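Local coordinates for protein meso-diaminopimelate dehydrogenase (Clostridium tetani, PDB 3WGY) that catalyses the reversible NADP-dependent oxidative deamination of meso-diaminopimelate, and in this mutant form binds the 2-keto acid 4-methyl-2-oxovalerate, at residues T146-G151 / E195-V200; L154-A159 / G169-I174; S288-K293 / S311-K316. The protein carries 6 engineered substitutions. All coordinates share one frame; numbering follows the deposited sequence.

Contact 1: T146-G151 / E195-V200; sequences TFWGKG and EKHEMV. Engineered in segment 195-200: Met199 (natural residue Arg).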
loop_
_atom_site.group_PDB
_atom_site.type_symbol
_atom_site.label_atom_id
_atom_site.label_comp_id
_atom_site.label_asym_id
_atom_site.label_seq_id
_atom_site.Cartn_x
_atom_site.Cartn_y
_atom_site.Cartn_z
ATOM N N THR B 146 -3.331 -13.756 -2.496
ATOM C CA THR B 146 -2.974 -13.011 -3.691
ATOM C C THR B 146 -3.658 -13.666 -4.889
ATOM O O THR B 146 -3.611 -14.888 -5.055
ATOM C CB THR B 146 -1.451 -12.987 -3.956
ATOM O OG1 THR B 146 -0.765 -12.460 -2.816
ATOM C CG2 THR B 146 -1.145 -12.096 -5.146
ATOM N N PHE B 147 -4.311 -12.849 -5.703
ATOM C CA PHE B 147 -4.994 -13.328 -6.907
ATOM C C PHE B 147 -4.407 -12.554 -8.081
ATOM O O PHE B 147 -4.093 -11.371 -7.950
ATOM C CB PHE B 147 -6.497 -13.050 -6.839
ATOM C CG PHE B 147 -7.223 -13.805 -5.758
ATOM C CD1 PHE B 147 -7.030 -13.499 -4.423
ATOM C CD2 PHE B 147 -8.148 -14.793 -6.087
ATOM C CE1 PHE B 147 -7.749 -14.158 -3.423
ATOM C CE2 PHE B 147 -8.873 -15.458 -5.095
ATOM C CZ PHE B 147 -8.672 -15.137 -3.761
ATOM N N TRP B 148 -4.238 -13.126 -9.191
ATOM C CA TRP B 148 -3.710 -12.413 -10.337
ATOM C C TRP B 148 -4.855 -12.203 -11.330
ATOM O O TRP B 148 -5.298 -13.135 -12.001
ATOM C CB TRP B 148 -2.530 -13.192 -10.923
ATOM C CG TRP B 148 -1.360 -13.201 -9.954
ATOM C CD1 TRP B 148 -0.403 -12.229 -9.810
ATOM C CD2 TRP B 148 -1.096 -14.173 -8.928
ATOM N NE1 TRP B 148 0.436 -12.533 -8.756
ATOM C CE2 TRP B 148 0.033 -13.721 -8.200
ATOM C CE3 TRP B 148 -1.707 -15.378 -8.550
ATOM C CZ2 TRP B 148 0.565 -14.435 -7.117
ATOM C CZ3 TRP B 148 -1.177 -16.089 -7.468
ATOM C CH2 TRP B 148 -0.050 -15.612 -6.765
ATOM N N GLY B 149 -5.350 -10.960 -11.344
ATOM C CA GLY B 149 -6.464 -10.524 -12.178
ATOM C C GLY B 149 -6.414 -11.028 -13.589
ATOM O O GLY B 149 -5.425 -11.651 -13.977
ATOM N N LYS B 150 -7.461 -10.761 -14.371
ATOM C CA LYS B 150 -7.478 -11.244 -15.750
ATOM C C LYS B 150 -6.219 -10.840 -16.518
ATOM O O LYS B 150 -5.930 -9.659 -16.697
ATOM C CB LYS B 150 -8.722 -10.747 -16.492
ATOM C CG LYS B 150 -8.793 -11.243 -17.928
ATOM C CD LYS B 150 -10.126 -10.890 -18.572
ATOM C CE LYS B 150 -10.172 -11.340 -20.024
ATOM N NZ LYS B 150 -11.527 -11.154 -20.622
ATOM N N GLY B 151 -5.371 -11.854 -16.894
ATOM C CA GLY B 151 -4.268 -11.588 -17.785
ATOM C C GLY B 151 -3.867 -12.866 -18.481
ATOM O O GLY B 151 -4.303 -13.955 -18.099
ATOM N N GLU B 195 -10.322 -23.259 -6.510
ATOM C CA GLU B 195 -11.267 -22.260 -6.023
ATOM C C GLU B 195 -10.843 -20.811 -6.262
ATOM O O GLU B 195 -11.699 -19.935 -6.392
ATOM C CB GLU B 195 -11.518 -22.457 -4.524
ATOM C CG GLU B 195 -12.036 -23.838 -4.150
ATOM C CD GLU B 195 -12.114 -24.041 -2.646
ATOM O OE1 GLU B 195 -11.120 -23.744 -1.949
ATOM O OE2 GLU B 195 -13.166 -24.502 -2.158
ATOM N N LYS B 196 -9.537 -20.561 -6.324
ATOM C CA LYS B 196 -9.008 -19.201 -6.510
ATOM C C LYS B 196 -9.075 -18.606 -7.917
ATOM O O LYS B 196 -9.447 -17.442 -8.074
ATOM C CB LYS B 196 -7.552 -19.122 -6.033
ATOM C CG LYS B 196 -7.357 -19.310 -4.540
ATOM C CD LYS B 196 -5.893 -19.154 -4.149
ATOM C CE LYS B 196 -5.400 -17.730 -4.362
ATOM N NZ LYS B 196 -3.950 -17.604 -4.038
ATOM N N HIS B 197 -8.689 -19.385 -8.925
ATOM C CA HIS B 197 -8.692 -18.900 -10.301
ATOM C C HIS B 197 -9.267 -19.891 -11.302
ATOM O O HIS B 197 -9.128 -21.104 -11.147
ATOM C CB HIS B 197 -7.269 -18.575 -10.784
ATOM C CG HIS B 197 -6.502 -17.648 -9.891
ATOM N ND1 HIS B 197 -5.888 -18.074 -8.730
ATOM C CD2 HIS B 197 -6.209 -16.330 -10.014
ATOM C CE1 HIS B 197 -5.245 -17.059 -8.179
ATOM N NE2 HIS B 197 -5.426 -15.991 -8.936
ATOM N N GLU B 198 -9.888 -19.355 -12.348
ATOM C CA GLU B 198 -10.435 -20.179 -13.420
ATOM C C GLU B 198 -9.655 -19.781 -14.671
ATOM O O GLU B 198 -8.930 -18.782 -14.670
ATOM C CB GLU B 198 -11.926 -19.901 -13.633
ATOM C CG GLU B 198 -12.217 -18.629 -14.402
ATOM C CD GLU B 198 -13.697 -18.443 -14.712
ATOM O OE1 GLU B 198 -14.297 -19.333 -15.348
ATOM O OE2 GLU B 198 -14.264 -17.400 -14.325
ATOM N N MET B 199 -9.783 -20.560 -15.733
ATOM C CA MET B 199 -9.084 -20.244 -16.965
ATOM C C MET B 199 -10.042 -20.222 -18.143
ATOM O O MET B 199 -10.879 -21.112 -18.294
ATOM C CB MET B 199 -7.953 -21.246 -17.199
ATOM C CG MET B 199 -6.656 -20.844 -16.502
ATOM S SD MET B 199 -5.423 -22.145 -16.536
ATOM C CE MET B 199 -4.563 -21.847 -14.986
ATOM N N VAL B 200 -9.921 -19.183 -18.959
ATOM C CA VAL B 200 -10.776 -19.012 -20.121
ATOM C C VAL B 200 -9.920 -18.943 -21.374
ATOM O O VAL B 200 -8.930 -18.202 -21.439
ATOM C CB VAL B 200 -11.621 -17.721 -20.007
ATOM C CG1 VAL B 200 -12.620 -17.630 -21.172
ATOM C CG2 VAL B 200 -12.360 -17.705 -18.677
HETATM O O HOH W 1 -2.078 -16.213 -2.251
#
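His197 reaches across to Phe147 and Trp148, and the three side chains form an aromatic cluster. The cluster joins the end of strand 142-147, in the antiparallel sheet, to the junction where helix 193-196 passes into strand 197-205 of the mixed sheet. The key bond is polar. Trp148 N donates to His197 NE2 at 3.1 Å, and the N-H points well at the acceptor (160°). It comes in at the ring edge, close to the imidazole plane. The rings themselves overlap little. Those of Phe147 and His197 are inclined at 44°. The six-membered ring of Trp148 is nearly parallel to the imidazole but slid along it, with CE3 3.8 Å from His197 NE2.

Lys196 makes the second grip. The chain is bent at chi3 (66°), which carries CE over the centre of the Phe147 ring, 4.2 Å from the centroid, as a CH-pi contact. Lys196 NZ continues to Thr146 O, 2.9 Å away, and donates a hydrogen bond to it. One water completes this corner by accepting from both NZ and Thr146 N.

Further out, Ala179 and Leu180 of helix 177-184 pack against the Phe147 side chain. Asp124 OD2 takes the indole N-H of Trp148. On the Phe147 ring, CD2 and CE2 each lie 3.6 Å from Lys196 O.

Contact 2: L154-A159 / G169-I174; sequences LGHSDA and GIQYII. Engineered in segment 154-159: Leu154 (natural residue Gln). Engineered in segment 169-174: Ile173 (natural residue Thr). With COI (2-oxo-4-methylpentanoic acid), chain C.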
loop_
_atom_site.group_PDB
_atom_site.type_symbol
_atom_site.label_atom_id
_atom_site.label_comp_id
_atom_site.label_asym_id
_atom_site.label_seq_id
_atom_site.Cartn_x
_atom_site.Cartn_y
_atom_site.Cartn_z
ATOM N N LEU B 154 1.399 -16.567 -21.143
ATOM C CA LEU B 154 2.074 -16.931 -22.391
ATOM C C LEU B 154 2.218 -18.430 -22.608
ATOM O O LEU B 154 1.852 -18.945 -23.669
ATOM C CB LEU B 154 3.449 -16.253 -22.472
ATOM C CG LEU B 154 4.253 -16.415 -23.769
ATOM C CD1 LEU B 154 4.993 -17.739 -23.745
ATOM C CD2 LEU B 154 3.331 -16.313 -24.987
ATOM N N GLY B 155 2.754 -19.121 -21.607
ATOM C CA GLY B 155 2.940 -20.552 -21.721
ATOM C C GLY B 155 1.658 -21.239 -22.136
ATOM O O GLY B 155 1.660 -22.080 -23.033
ATOM N N HIS B 156 0.561 -20.873 -21.483
ATOM C CA HIS B 156 -0.738 -21.461 -21.770
ATOM C C HIS B 156 -1.220 -21.235 -23.202
ATOM O O HIS B 156 -1.844 -22.116 -23.793
ATOM C CB HIS B 156 -1.771 -20.937 -20.775
ATOM C CG HIS B 156 -1.533 -21.397 -19.369
ATOM N ND1 HIS B 156 -0.377 -21.099 -18.674
ATOM C CD2 HIS B 156 -2.300 -22.135 -18.532
ATOM C CE1 HIS B 156 -0.446 -21.632 -17.469
ATOM N NE2 HIS B 156 -1.600 -22.267 -17.358
ATOM N N SER B 157 -0.933 -20.059 -23.758
ATOM C CA SER B 157 -1.334 -19.747 -25.126
ATOM C C SER B 157 -0.573 -20.622 -26.106
ATOM O O SER B 157 -1.123 -21.054 -27.119
ATOM C CB SER B 157 -1.084 -18.272 -25.443
ATOM O OG SER B 157 -2.043 -17.453 -24.795
ATOM N N ASP B 158 0.700 -20.871 -25.807
ATOM C CA ASP B 158 1.521 -21.732 -26.651
ATOM C C ASP B 158 0.995 -23.155 -26.496
ATOM O O ASP B 158 0.890 -23.899 -27.469
ATOM C CB ASP B 158 2.991 -21.691 -26.216
ATOM C CG ASP B 158 3.616 -20.319 -26.386
ATOM O OD1 ASP B 158 3.361 -19.668 -27.424
ATOM O OD2 ASP B 158 4.378 -19.901 -25.488
ATOM N N ALA B 159 0.668 -23.520 -25.258
ATOM C CA ALA B 159 0.140 -24.845 -24.947
ATOM C C ALA B 159 -1.143 -25.101 -25.731
ATOM O O ALA B 159 -1.326 -26.179 -26.287
ATOM C CB ALA B 159 -0.127 -24.962 -23.451
ATOM N N GLY B 169 -4.978 -19.085 -30.752
ATOM C CA GLY B 169 -5.758 -18.906 -29.545
ATOM C C GLY B 169 -5.048 -18.137 -28.448
ATOM O O GLY B 169 -3.877 -17.786 -28.564
ATOM N N ILE B 170 -5.774 -17.878 -27.372
ATOM C CA ILE B 170 -5.235 -17.148 -26.235
ATOM C C ILE B 170 -5.892 -17.653 -24.949
ATOM O O ILE B 170 -7.052 -18.068 -24.956
ATOM C CB ILE B 170 -5.506 -15.625 -26.389
ATOM C CG1 ILE B 170 -4.777 -14.837 -25.293
ATOM C CG2 ILE B 170 -7.007 -15.357 -26.300
ATOM C CD1 ILE B 170 -4.742 -13.328 -25.537
ATOM N N GLN B 171 -5.142 -17.624 -23.855
ATOM C CA GLN B 171 -5.642 -18.062 -22.553
ATOM C C GLN B 171 -5.608 -16.900 -21.564
ATOM O O GLN B 171 -4.793 -15.989 -21.702
ATOM C CB GLN B 171 -4.779 -19.216 -22.001
ATOM C CG GLN B 171 -5.108 -19.627 -20.551
ATOM C CD GLN B 171 -4.287 -18.891 -19.488
ATOM O OE1 GLN B 171 -3.815 -17.773 -19.702
ATOM N NE2 GLN B 171 -4.131 -19.521 -18.324
ATOM N N TYR B 172 -6.503 -16.943 -20.582
ATOM C CA TYR B 172 -6.579 -15.940 -19.526
ATOM C C TYR B 172 -6.774 -16.653 -18.195
ATOM O O TYR B 172 -7.541 -17.614 -18.109
ATOM C CB TYR B 172 -7.789 -15.017 -19.699
ATOM C CG TYR B 172 -7.756 -14.106 -20.896
ATOM C CD1 TYR B 172 -6.968 -12.951 -20.904
ATOM C CD2 TYR B 172 -8.527 -14.389 -22.022
ATOM C CE1 TYR B 172 -6.954 -12.102 -22.007
ATOM C CE2 TYR B 172 -8.520 -13.554 -23.124
ATOM C CZ TYR B 172 -7.735 -12.412 -23.110
ATOM O OH TYR B 172 -7.747 -11.582 -24.197
ATOM N N ILE B 173 -6.075 -16.191 -17.165
ATOM C CA ILE B 173 -6.253 -16.740 -15.828
ATOM C C ILE B 173 -7.116 -15.655 -15.208
ATOM O O ILE B 173 -6.837 -14.466 -15.380
ATOM C CB ILE B 173 -4.927 -16.860 -15.034
ATOM C CG1 ILE B 173 -4.008 -17.896 -15.691
ATOM C CG2 ILE B 173 -5.227 -17.289 -13.602
ATOM C CD1 ILE B 173 -2.698 -18.163 -14.940
ATOM N N ILE B 174 -8.173 -16.043 -14.513
ATOM C CA ILE B 174 -9.057 -15.053 -13.923
ATOM C C ILE B 174 -9.478 -15.427 -12.516
ATOM O O ILE B 174 -9.862 -16.569 -12.258
ATOM C CB ILE B 174 -10.352 -14.885 -14.753
ATOM C CG1 ILE B 174 -10.023 -14.661 -16.230
ATOM C CG2 ILE B 174 -11.178 -13.724 -14.192
ATOM C CD1 ILE B 174 -11.265 -14.568 -17.112
HETATM C C1 COI C . 2.875 -18.144 -18.795
HETATM O O1 COI C . 1.978 -18.996 -18.947
HETATM O O2 COI C . 2.572 -16.942 -18.609
HETATM C C2 COI C . 4.347 -18.557 -18.836
HETATM O O3 COI C . 4.689 -19.727 -19.011
HETATM C C3 COI C . 5.366 -17.432 -18.658
HETATM C C4 COI C . 5.870 -16.967 -20.027
HETATM C C5 COI C . 6.836 -15.795 -19.845
HETATM C C6 COI C . 6.588 -18.120 -20.731
#
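Gln171 meets His156 and Ser157, and these three residues bury most of the surface between helix 154-162 and strand 166-175. The two elements run roughly antiparallel, with 142° between their directions and an axis separation of 6.7 Å.

Gln171 crosses the His156 side chain at a slant. Its CG and CD sit against His156 CB, with CD at 3.5 Å. A bend at chi2 (-91°) brings NE2 over one face of the imidazole, Gln171 NE2 being 3.2 Å from His156 CD2. The amide and ring planes are 34° apart, so this is an inclined contact and not a flat stack. Gln171 OE1 takes a weak hydrogen bond from Ser153 N, which helps to fix the amide. Tyr224 and Phe225 meet the same imidazole edge-to-face, and the engineered Met199 touches both His156 and Gln171.

Ser157, the next residue along the helix, ties it to the strand. Its OG accepts from Gln171 N at 3.2 Å and rests 3.5 Å from Ile170 CA.

The bound 2-oxo-4-methylpentanoic acid lies at the start of the helix. His156 ND1 donates to ligand O1 at 3.2 Å, with O1 in the ring plane, and His156 N adds a weak bond to the same oxygen. Gly155 N is 2.8 Å from ligand O1. Ligand O2 is 2.8 Å from N of the engineered Leu154. The keto acid's carboxylate therefore faces the amino end of the helix, whose dipole would probably stabilise the negative charge, while Gln171 NE2 covers one face of the imidazole whose ND1 donates to O1.

Contact 3: S288-K293 / S311-K316; sequences SRAIYK and SYLSPK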
loop_
_atom_site.group_PDB
_atom_site.type_symbol
_atom_site.label_atom_id
_atom_site.label_comp_id
_atom_site.label_asym_id
_atom_site.label_seq_id
_atom_site.Cartn_x
_atom_site.Cartn_y
_atom_site.Cartn_z
ATOM N N SER B 288 13.430 4.392 -9.954
ATOM C CA SER B 288 14.710 4.911 -10.428
ATOM C C SER B 288 15.026 6.163 -9.633
ATOM O O SER B 288 16.181 6.424 -9.305
ATOM C CB SER B 288 14.652 5.262 -11.915
ATOM O OG SER B 288 14.822 4.095 -12.692
ATOM N N ARG B 289 13.989 6.937 -9.326
ATOM C CA ARG B 289 14.167 8.156 -8.554
ATOM C C ARG B 289 14.703 7.790 -7.177
ATOM O O ARG B 289 15.580 8.468 -6.647
ATOM C CB ARG B 289 12.841 8.912 -8.402
ATOM C CG ARG B 289 12.982 10.193 -7.577
ATOM C CD ARG B 289 11.705 11.017 -7.526
ATOM N NE ARG B 289 11.261 11.467 -8.845
ATOM C CZ ARG B 289 10.319 10.876 -9.567
ATOM N NH1 ARG B 289 9.699 9.793 -9.106
ATOM N NH2 ARG B 289 10.001 11.365 -10.755
ATOM N N ALA B 290 14.172 6.710 -6.606
ATOM C CA ALA B 290 14.590 6.254 -5.284
ATOM C C ALA B 290 16.026 5.746 -5.267
ATOM O O ALA B 290 16.770 6.013 -4.323
ATOM C CB ALA B 290 13.661 5.160 -4.791
ATOM N N ILE B 291 16.405 4.992 -6.295
ATOM C CA ILE B 291 17.757 4.452 -6.366
ATOM C C ILE B 291 18.760 5.578 -6.544
ATOM O O ILE B 291 19.843 5.555 -5.960
ATOM C CB ILE B 291 17.894 3.448 -7.522
ATOM C CG1 ILE B 291 16.961 2.263 -7.270
ATOM C CG2 ILE B 291 19.331 2.973 -7.635
ATOM C CD1 ILE B 291 17.113 1.640 -5.895
ATOM N N TYR B 292 18.391 6.564 -7.351
ATOM C CA TYR B 292 19.247 7.715 -7.578
ATOM C C TYR B 292 19.506 8.380 -6.229
ATOM O O TYR B 292 20.646 8.682 -5.887
ATOM C CB TYR B 292 18.567 8.704 -8.528
ATOM C CG TYR B 292 19.240 10.059 -8.596
ATOM C CD1 TYR B 292 18.915 11.071 -7.688
ATOM C CD2 TYR B 292 20.219 10.322 -9.553
ATOM C CE1 TYR B 292 19.552 12.314 -7.732
ATOM C CE2 TYR B 292 20.861 11.556 -9.608
ATOM C CZ TYR B 292 20.526 12.549 -8.696
ATOM O OH TYR B 292 21.175 13.769 -8.748
ATOM N N LYS B 293 18.437 8.595 -5.464
ATOM C CA LYS B 293 18.560 9.226 -4.157
ATOM C C LYS B 293 19.459 8.402 -3.248
ATOM O O LYS B 293 20.383 8.933 -2.636
ATOM C CB LYS B 293 17.182 9.393 -3.517
ATOM C CG LYS B 293 16.234 10.246 -4.341
ATOM C CD LYS B 293 14.966 10.572 -3.573
ATOM C CE LYS B 293 14.029 11.426 -4.401
ATOM N NZ LYS B 293 12.890 11.933 -3.596
ATOM N N SER B 311 8.803 7.549 0.602
ATOM C CA SER B 311 9.207 8.943 0.395
ATOM C C SER B 311 10.200 9.106 -0.763
ATOM O O SER B 311 10.191 10.127 -1.456
ATOM C CB SER B 311 9.832 9.510 1.671
ATOM O OG SER B 311 10.989 8.780 2.034
ATOM N N TYR B 312 11.054 8.107 -0.972
ATOM C CA TYR B 312 12.045 8.172 -2.044
ATOM C C TYR B 312 11.468 8.077 -3.455
ATOM O O TYR B 312 12.147 8.412 -4.423
ATOM C CB TYR B 312 13.091 7.075 -1.866
ATOM C CG TYR B 312 14.087 7.335 -0.760
ATOM C CD1 TYR B 312 13.694 7.360 0.577
ATOM C CD2 TYR B 312 15.433 7.547 -1.054
ATOM C CE1 TYR B 312 14.622 7.588 1.598
ATOM C CE2 TYR B 312 16.368 7.776 -0.048
ATOM C CZ TYR B 312 15.958 7.794 1.277
ATOM O OH TYR B 312 16.889 8.004 2.271
ATOM N N LEU B 313 10.222 7.621 -3.570
ATOM C CA LEU B 313 9.559 7.479 -4.866
ATOM C C LEU B 313 8.992 8.800 -5.374
ATOM O O LEU B 313 8.566 8.903 -6.529
ATOM C CB LEU B 313 8.420 6.469 -4.763
ATOM C CG LEU B 313 8.754 5.044 -4.315
ATOM C CD1 LEU B 313 7.450 4.262 -4.180
ATOM C CD2 LEU B 313 9.690 4.381 -5.334
ATOM N N SER B 314 8.994 9.809 -4.513
ATOM C CA SER B 314 8.452 11.108 -4.878
ATOM C C SER B 314 9.504 12.193 -5.076
ATOM O O SER B 314 10.531 12.207 -4.406
ATOM C CB SER B 314 7.462 11.569 -3.806
ATOM O OG SER B 314 7.019 12.890 -4.066
ATOM N N PRO B 315 9.260 13.107 -6.025
ATOM C CA PRO B 315 10.192 14.201 -6.298
ATOM C C PRO B 315 9.939 15.368 -5.345
ATOM O O PRO B 315 10.676 16.348 -5.343
ATOM C CB PRO B 315 9.880 14.559 -7.746
ATOM C CG PRO B 315 8.398 14.357 -7.807
ATOM C CD PRO B 315 8.217 13.037 -7.067
ATOM N N LYS B 316 8.888 15.258 -4.536
ATOM C CA LYS B 316 8.553 16.313 -3.585
ATOM C C LYS B 316 9.446 16.243 -2.349
ATOM O O LYS B 316 10.071 15.220 -2.075
ATOM C CB LYS B 316 7.078 16.213 -3.179
ATOM C CG LYS B 316 6.122 16.496 -4.325
ATOM C CD LYS B 316 4.667 16.213 -3.966
ATOM C CE LYS B 316 3.747 16.503 -5.160
ATOM N NZ LYS B 316 2.317 16.107 -4.947
#
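Arg289 and Lys293, one turn apart on helix 276-296, reach over to the backbone carbonyls of a 3-10 turn (311-313) and the ST turn that follows it. The helix packs against the parallel sheet, with Ile291 on strands 88-90 and 116-118, and the loop after strand 301-303 folds back onto it. In the ST turn, Ser314 OG accepts from Lys316 N at 3.1 Å, so the serine hydroxyl is used inside the loop.

The ammonium of Lys293 goes to Ser314 O. The chain is extended beyond CG, and NZ approaches almost in line with the C=O bond (164°). The modelled distance from Lys293 NZ to Ser314 O, 2.5 Å, is unusually short, and its exact value is doubtful. Arg289 NH1 gives a weak, bent bond to Leu313 O at 3.0 Å. This is not its main engagement. Arg289 NE forms a salt bridge with Asp28, and NH2 donates to Asn26, so all three guanidinium nitrogens have acceptors. Ser137 of the second subunit gives a weak bond to Leu313 O and Glu136 of that subunit pairs with Lys316, so the loop lies at the dimer interface.

Pro315 CD lies over one face of the guanidinium, toward its rim, and Pro315 CB is 3.6 Å from Arg289 NE; the two side chains cross at a slant. The bend at chi3 (-61°) turns the group across the proline. Ala290 CB makes apolar contacts with Tyr312 CB at 3.5 Å and with Leu313 CD2. The Tyr312 ring stands beside the helix, and its hydroxyl bonds to Glu297. Lys293 CB lies 3.5 Å from Tyr312 CD2, oblique to that ring.

How the contacts relate
Contacts 1 and 2 are neighbours, with centres 12 Å apart, and share one mixed sheet. Strands 166-175 and 197-205 pair between them: Glu198 N lies 2.8 Å from Ile174 O, and Val200 O lies 2.9 Å from Tyr172 N, both probable hydrogen bonds. Contact 2 holds the bound keto acid directly. Contact 1 stands further back, the Trp148 side chain being about 10 Å from the ligand. Contact 3 lies across the molecule, its centre 33 Å from that of contact 1 and 36 Å from that of contact 2. It borders the parallel sheet, probably the nucleotide-binding domain, and reaches the second subunit, which touches neither contact 1 nor contact 2.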